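Pre-crRNA processing endonuclease (Streptococcus pyogenes serotype M1, PDB 3VZH) probably cleaves CRISPR precursor transcripts into crRNA, acting as a Cas5d endoribonuclease of the type I-C antiviral defence system. Local coordinates at residues A[48-53]-A[119-124]; A[52-57]-A[113-118]. All blocks are in the same frame, centred on the assembly; numbering follows the deposited sequence.

Strands 55-64, 95-105, 9-15 and 147-150 lie in that order, with helices 39-49 and 118-130 inserted as in an RRM (ferredoxin-like) fold; strand 200-213 flanks 55-64. On one side of the chain centre, both contacts start from the connection between helix 39-49 and strand 55-64: contact 1 takes 48-53 to helix 118-130, contact 2 the following turn, 52-57, to the loop 113-118 before that helix. Their centres are 8 Å apart and they share Lys52 and Pro53. Asp115 couples them, its OD1 forming a salt bridge with Lys120 NZ at 2.7 Å and its backbone O probably accepting a hydrogen bond from His121 NE2. One connection thus contacts both the helix and the loop leading into it.

Contact 1 (A[48-53]-A[119-124]); sequences AIYYKP and AKHEAI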
loop_
_atom_site.group_PDB
_atom_site.type_symbol
_atom_site.label_atom_id
_atom_site.label_comp_id
_atom_site.label_asym_id
_atom_site.label_seq_id
_atom_site.Cartn_x
_atom_site.Cartn_y
_atom_site.Cartn_z
ATOM N N ALA A 48 -2.383 -8.811 -2.643
ATOM C CA ALA A 48 -2.852 -9.400 -3.892
ATOM C C ALA A 48 -1.643 -9.893 -4.690
ATOM O O ALA A 48 -1.786 -10.781 -5.543
ATOM C CB ALA A 48 -3.615 -8.350 -4.713
ATOM N N ILE A 49 -0.494 -9.291 -4.483
ATOM C CA ILE A 49 0.679 -9.837 -5.190
ATOM C C ILE A 49 1.040 -11.249 -4.697
ATOM O O ILE A 49 1.149 -12.209 -5.507
ATOM C CB ILE A 49 1.847 -8.880 -5.031
ATOM C CG1 ILE A 49 1.423 -7.543 -5.672
ATOM C CG2 ILE A 49 3.160 -9.467 -5.591
ATOM C CD1 ILE A 49 2.561 -6.507 -5.666
ATOM N N TYR A 50 1.197 -11.378 -3.387
ATOM C CA TYR A 50 1.447 -12.688 -2.769
ATOM C C TYR A 50 1.054 -12.621 -1.298
ATOM O O TYR A 50 1.524 -11.723 -0.558
ATOM C CB TYR A 50 2.931 -13.037 -2.914
ATOM C CG TYR A 50 3.379 -14.339 -2.273
ATOM C CD1 TYR A 50 2.568 -15.503 -2.309
ATOM C CD2 TYR A 50 4.623 -14.411 -1.680
ATOM C CE1 TYR A 50 3.027 -16.694 -1.722
ATOM C CE2 TYR A 50 5.064 -15.581 -1.068
ATOM C CZ TYR A 50 4.259 -16.713 -1.122
ATOM O OH TYR A 50 4.718 -17.910 -0.546
ATOM N N TYR A 51 0.187 -13.547 -0.909
ATOM C CA TYR A 51 -0.362 -13.598 0.452
ATOM C C TYR A 51 -0.185 -15.020 0.984
ATOM O O TYR A 51 -0.501 -16.001 0.260
ATOM C CB TYR A 51 -1.881 -13.279 0.483
ATOM C CG TYR A 51 -2.349 -13.444 1.898
ATOM C CD1 TYR A 51 -2.087 -12.458 2.852
ATOM C CD2 TYR A 51 -2.962 -14.614 2.323
ATOM C CE1 TYR A 51 -2.431 -12.655 4.189
ATOM C CE2 TYR A 51 -3.295 -14.817 3.649
ATOM C CZ TYR A 51 -3.055 -13.789 4.570
ATOM O OH TYR A 51 -3.369 -13.885 5.923
ATOM N N LYS A 52 0.345 -15.157 2.196
ATOM C CA LYS A 52 0.252 -16.444 2.947
ATOM C C LYS A 52 -0.033 -16.102 4.384
ATOM O O LYS A 52 0.444 -15.063 4.861
ATOM C CB LYS A 52 1.575 -17.241 2.836
ATOM C CG LYS A 52 1.869 -17.847 1.492
ATOM C CD LYS A 52 0.961 -18.951 1.115
ATOM C CE LYS A 52 1.511 -20.253 1.666
ATOM N NZ LYS A 52 0.611 -21.410 1.476
ATOM N N PRO A 53 -0.813 -16.929 5.095
ATOM C CA PRO A 53 -1.070 -16.665 6.497
ATOM C C PRO A 53 0.237 -16.810 7.308
ATOM O O PRO A 53 0.340 -16.322 8.435
ATOM C CB PRO A 53 -2.062 -17.776 6.868
ATOM C CG PRO A 53 -1.832 -18.862 5.846
ATOM C CD PRO A 53 -1.515 -18.116 4.596
ATOM N N ALA A 119 13.855 -18.361 2.372
ATOM C CA ALA A 119 14.263 -18.439 0.953
ATOM C C ALA A 119 13.070 -18.775 0.083
ATOM O O ALA A 119 12.951 -18.246 -1.032
ATOM C CB ALA A 119 15.393 -19.457 0.744
ATOM N N LYS A 120 12.204 -19.653 0.589
ATOM C CA LYS A 120 10.998 -20.044 -0.147
ATOM C C LYS A 120 10.121 -18.800 -0.404
ATOM O O LYS A 120 9.692 -18.515 -1.520
ATOM C CB LYS A 120 10.153 -21.047 0.647
ATOM C CG LYS A 120 8.834 -21.482 -0.068
ATOM C CD LYS A 120 7.903 -22.238 0.916
ATOM C CE LYS A 120 6.494 -22.505 0.391
ATOM N NZ LYS A 120 5.729 -23.323 1.369
ATOM N N HIS A 121 9.794 -18.094 0.674
ATOM C CA HIS A 121 8.832 -16.975 0.524
ATOM C C HIS A 121 9.401 -15.782 -0.169
ATOM O O HIS A 121 8.644 -15.096 -0.909
ATOM C CB HIS A 121 8.219 -16.602 1.844
ATOM C CG HIS A 121 7.327 -17.668 2.387
ATOM N ND1 HIS A 121 6.234 -18.103 1.733
ATOM C CD2 HIS A 121 7.442 -18.458 3.522
ATOM C CE1 HIS A 121 5.578 -19.013 2.454
ATOM N NE2 HIS A 121 6.342 -19.292 3.542
ATOM N N GLU A 122 10.679 -15.505 0.035
ATOM C CA GLU A 122 11.349 -14.444 -0.766
ATOM C C GLU A 122 11.386 -14.748 -2.263
ATOM O O GLU A 122 11.092 -13.849 -3.074
ATOM C CB GLU A 122 12.762 -14.100 -0.265
ATOM C CG GLU A 122 12.832 -13.403 1.095
ATOM C CD GLU A 122 14.187 -12.717 1.302
ATOM O OE1 GLU A 122 14.341 -11.903 2.217
ATOM O OE2 GLU A 122 15.131 -12.989 0.522
ATOM N N ALA A 123 11.620 -16.011 -2.638
ATOM C CA ALA A 123 11.633 -16.399 -4.061
ATOM C C ALA A 123 10.295 -16.276 -4.744
ATOM O O ALA A 123 10.167 -15.723 -5.852
ATOM C CB ALA A 123 12.252 -17.811 -4.268
ATOM N N ILE A 124 9.272 -16.755 -4.037
ATOM C CA ILE A 124 7.927 -16.643 -4.530
ATOM C C ILE A 124 7.478 -15.214 -4.638
ATOM O O ILE A 124 6.794 -14.838 -5.618
ATOM C CB ILE A 124 6.989 -17.475 -3.652
ATOM C CG1 ILE A 124 7.447 -18.937 -3.768
ATOM C CG2 ILE A 124 5.534 -17.384 -4.152
ATOM C CD1 ILE A 124 6.542 -19.886 -3.024
#
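Tyr50 and His121 form a buried polar contact, backed by apolar packing on Ile124, where the exit of helix 39-49 meets the first turns of helix 118-130. Tyr50 is the first residue to leave helical backbone geometry, and its ring reaches across to the second helix because CG lies anti to the backbone N (chi1 177°). The phenol ends at the rim of the imidazole: OH of Tyr50 and ND1 of His121 are hydrogen-bonded at 2.7 Å. With that hydroxyl at the imidazole edge, near its plane, and Tyr50 CZ in the plane, this is an edge approach and not a stack.

One turn along the helix, Ile124 lays its CG2 methyl over a face of the tyrosine ring. That carbon sits 3.5 Å from the Tyr50 ring centroid, 18° off the normal, which meets the criteria for a CH-pi contact; it is shifted toward the rim, with Tyr50 CZ nearest to Ile124 CG2 at 3.4 Å. The phenol is therefore fixed in two ways, by a polar bond at its hydroxyl and by a methyl on its face. Lys52 adds a looser flank: its aliphatic CG comes obliquely to within 4.0 Å of His121 CE1. Together the two segments bury 215 Å².

Met125 and Ser128 extend the packing on Tyr50 further along helix 118-130. The link to the sheet comes from two phenylalanines: Phe55 of strand 55-64 meets the rings of both Tyr50 and His121, edge-to-face with the latter, while Phe103 of strand 95-105 touches His121.

Contact 2 (A[52-57]-A[113-118]); sequences KPTFTN and NSDRLP
With chi1 at -55°, Thr54 turns OG1 beside its own backbone N and places CG2 anti to that N, so that both branches face the loop, while Asp115, at chi1 -162°, swings its carboxylate anti to the backbone N and out toward the threonine. These two choices join a type I beta turn, Lys52 to Phe55, that leads into strand 55-64 of the RRM-like sheet, to the loop between strand 95-105 and helix 118-130. The turn is closed by the backbone bond from Phe55 N to Lys52 O, and it presents Thr54 to the loop.

The central bond is short: OG1 of Thr54 donates to OD2 of Asp115 at 2.6 Å, approaching the anti lone pair, on the side away from the other carboxylate oxygen. The two side chains meet at about a right angle. Lys52 NZ is 4.7 Å from Asp115 OD2, a long electrostatic approach and not a salt bridge.

The other branch of the threonine makes an apolar contact, its CG2 lying 4.0 Å from Arg116 CG. The same methyl of Thr54 is in van der Waals contact with the backbone O of Asp115 at 3.5 Å. That packing sits at an inverse gamma turn centred on Arg116, whose closing bond from Leu117 N to Asp115 O is weak. Leu117 then takes the N-cap position of helix 118-130, so the loop pinned by Thr54 leads directly into that helix. The extended Arg116 side chain runs on to Glu107, with which its NH1 forms a salt bridge. A water bridges the segments beyond the methyl contact: it accepts from Arg116 NE at 2.9 Å, lying in the guanidinium plane, and may donate to Thr54 O.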
loop_
_atom_site.group_PDB
_atom_site.type_symbol
_atom_site.label_atom_id
_atom_site.label_comp_id
_atom_site.label_asym_id
_atom_site.label_seq_id
_atom_site.Cartn_x
_atom_site.Cartn_y
_atom_site.Cartn_z
ATOM N N LYS A 52 0.345 -15.157 2.196
ATOM C CA LYS A 52 0.252 -16.444 2.947
ATOM C C LYS A 52 -0.033 -16.102 4.384
ATOM O O LYS A 52 0.444 -15.063 4.861
ATOM C CB LYS A 52 1.575 -17.241 2.836
ATOM C CG LYS A 52 1.869 -17.847 1.492
ATOM C CD LYS A 52 0.961 -18.951 1.115
ATOM C CE LYS A 52 1.511 -20.253 1.666
ATOM N NZ LYS A 52 0.611 -21.410 1.476
ATOM N N PRO A 53 -0.813 -16.929 5.095
ATOM C CA PRO A 53 -1.070 -16.665 6.497
ATOM C C PRO A 53 0.237 -16.810 7.308
ATOM O O PRO A 53 0.340 -16.322 8.435
ATOM C CB PRO A 53 -2.062 -17.776 6.868
ATOM C CG PRO A 53 -1.832 -18.862 5.846
ATOM C CD PRO A 53 -1.515 -18.116 4.596
ATOM N N THR A 54 1.268 -17.354 6.686
ATOM C CA THR A 54 2.554 -17.574 7.406
ATOM C C THR A 54 3.262 -16.257 7.710
ATOM O O THR A 54 3.962 -16.155 8.723
ATOM C CB THR A 54 3.521 -18.381 6.516
ATOM O OG1 THR A 54 2.852 -19.595 6.117
ATOM C CG2 THR A 54 4.719 -18.862 7.335
ATOM N N PHE A 55 3.097 -15.275 6.807
ATOM C CA PHE A 55 3.729 -13.986 7.031
ATOM C C PHE A 55 2.737 -12.815 6.843
ATOM O O PHE A 55 1.545 -13.006 6.417
ATOM C CB PHE A 55 4.974 -13.855 6.084
ATOM C CG PHE A 55 4.627 -13.866 4.579
ATOM C CD1 PHE A 55 4.717 -15.089 3.826
ATOM C CD2 PHE A 55 4.240 -12.678 3.900
ATOM C CE1 PHE A 55 4.410 -15.106 2.447
ATOM C CE2 PHE A 55 3.917 -12.688 2.534
ATOM C CZ PHE A 55 4.005 -13.912 1.812
ATOM N N THR A 56 3.203 -11.653 7.280
ATOM C CA THR A 56 2.449 -10.429 7.183
ATOM C C THR A 56 3.281 -9.444 6.349
ATOM O O THR A 56 4.397 -9.052 6.718
ATOM C CB THR A 56 2.321 -9.801 8.570
ATOM O OG1 THR A 56 1.640 -10.750 9.393
ATOM C CG2 THR A 56 1.524 -8.407 8.474
ATOM N N ASN A 57 2.660 -8.927 5.276
ATOM C CA ASN A 57 3.347 -7.870 4.500
ATOM C C ASN A 57 3.229 -6.513 5.246
ATOM O O ASN A 57 2.129 -6.169 5.743
ATOM C CB ASN A 57 2.622 -7.749 3.152
ATOM C CG ASN A 57 2.937 -8.928 2.247
ATOM O OD1 ASN A 57 4.111 -9.341 2.123
ATOM N ND2 ASN A 57 1.930 -9.433 1.572
ATOM N N ASN A 113 4.574 -22.512 12.010
ATOM C CA ASN A 113 6.007 -22.404 12.195
ATOM C C ASN A 113 6.852 -23.175 11.160
ATOM O O ASN A 113 7.900 -22.696 10.746
ATOM C CB ASN A 113 6.359 -22.796 13.667
ATOM C CG ASN A 113 7.728 -22.325 14.079
ATOM O OD1 ASN A 113 8.661 -23.115 14.123
ATOM N ND2 ASN A 113 7.874 -21.042 14.314
ATOM N N SER A 114 6.410 -24.355 10.723
ATOM C CA SER A 114 7.217 -25.177 9.758
ATOM C C SER A 114 7.324 -24.582 8.360
ATOM O O SER A 114 8.249 -24.906 7.582
ATOM C CB SER A 114 6.689 -26.631 9.710
ATOM O OG SER A 114 5.417 -26.652 9.081
ATOM N N ASP A 115 6.422 -23.613 8.091
ATOM C CA ASP A 115 6.395 -22.896 6.803
ATOM C C ASP A 115 7.192 -21.583 6.859
ATOM O O ASP A 115 7.181 -20.820 5.871
ATOM C CB ASP A 115 4.974 -22.559 6.369
ATOM C CG ASP A 115 4.879 -22.222 4.871
ATOM O OD1 ASP A 115 5.521 -22.915 4.035
ATOM O OD2 ASP A 115 4.215 -21.216 4.525
ATOM N N ARG A 116 7.807 -21.309 8.024
ATOM C CA ARG A 116 8.612 -20.040 8.132
ATOM C C ARG A 116 9.953 -20.190 7.434
ATOM O O ARG A 116 11.027 -20.307 8.094
ATOM C CB ARG A 116 8.799 -19.572 9.595
ATOM C CG ARG A 116 7.490 -19.193 10.242
ATOM C CD ARG A 116 7.635 -18.705 11.657
ATOM N NE ARG A 116 6.330 -18.318 12.167
ATOM C CZ ARG A 116 6.120 -17.625 13.285
ATOM N NH1 ARG A 116 7.144 -17.361 14.096
ATOM N NH2 ARG A 116 4.891 -17.273 13.634
ATOM N N LEU A 117 9.914 -20.192 6.108
ATOM C CA LEU A 117 11.071 -20.516 5.268
ATOM C C LEU A 117 11.411 -19.303 4.449
ATOM O O LEU A 117 10.756 -19.041 3.429
ATOM C CB LEU A 117 10.692 -21.705 4.365
ATOM C CG LEU A 117 10.205 -22.948 5.161
ATOM C CD1 LEU A 117 9.308 -23.925 4.364
ATOM C CD2 LEU A 117 11.402 -23.678 5.772
ATOM N N PRO A 118 12.401 -18.536 4.878
ATOM C CA PRO A 118 12.637 -17.259 4.253
ATOM C C PRO A 118 13.021 -17.377 2.762
ATOM O O PRO A 118 12.492 -16.600 1.965
ATOM C CB PRO A 118 13.811 -16.642 5.070
ATOM C CG PRO A 118 14.199 -17.644 6.070
ATOM C CD PRO A 118 13.184 -18.727 6.124
HETATM O O HOH W 1 3.737 -17.989 10.931
#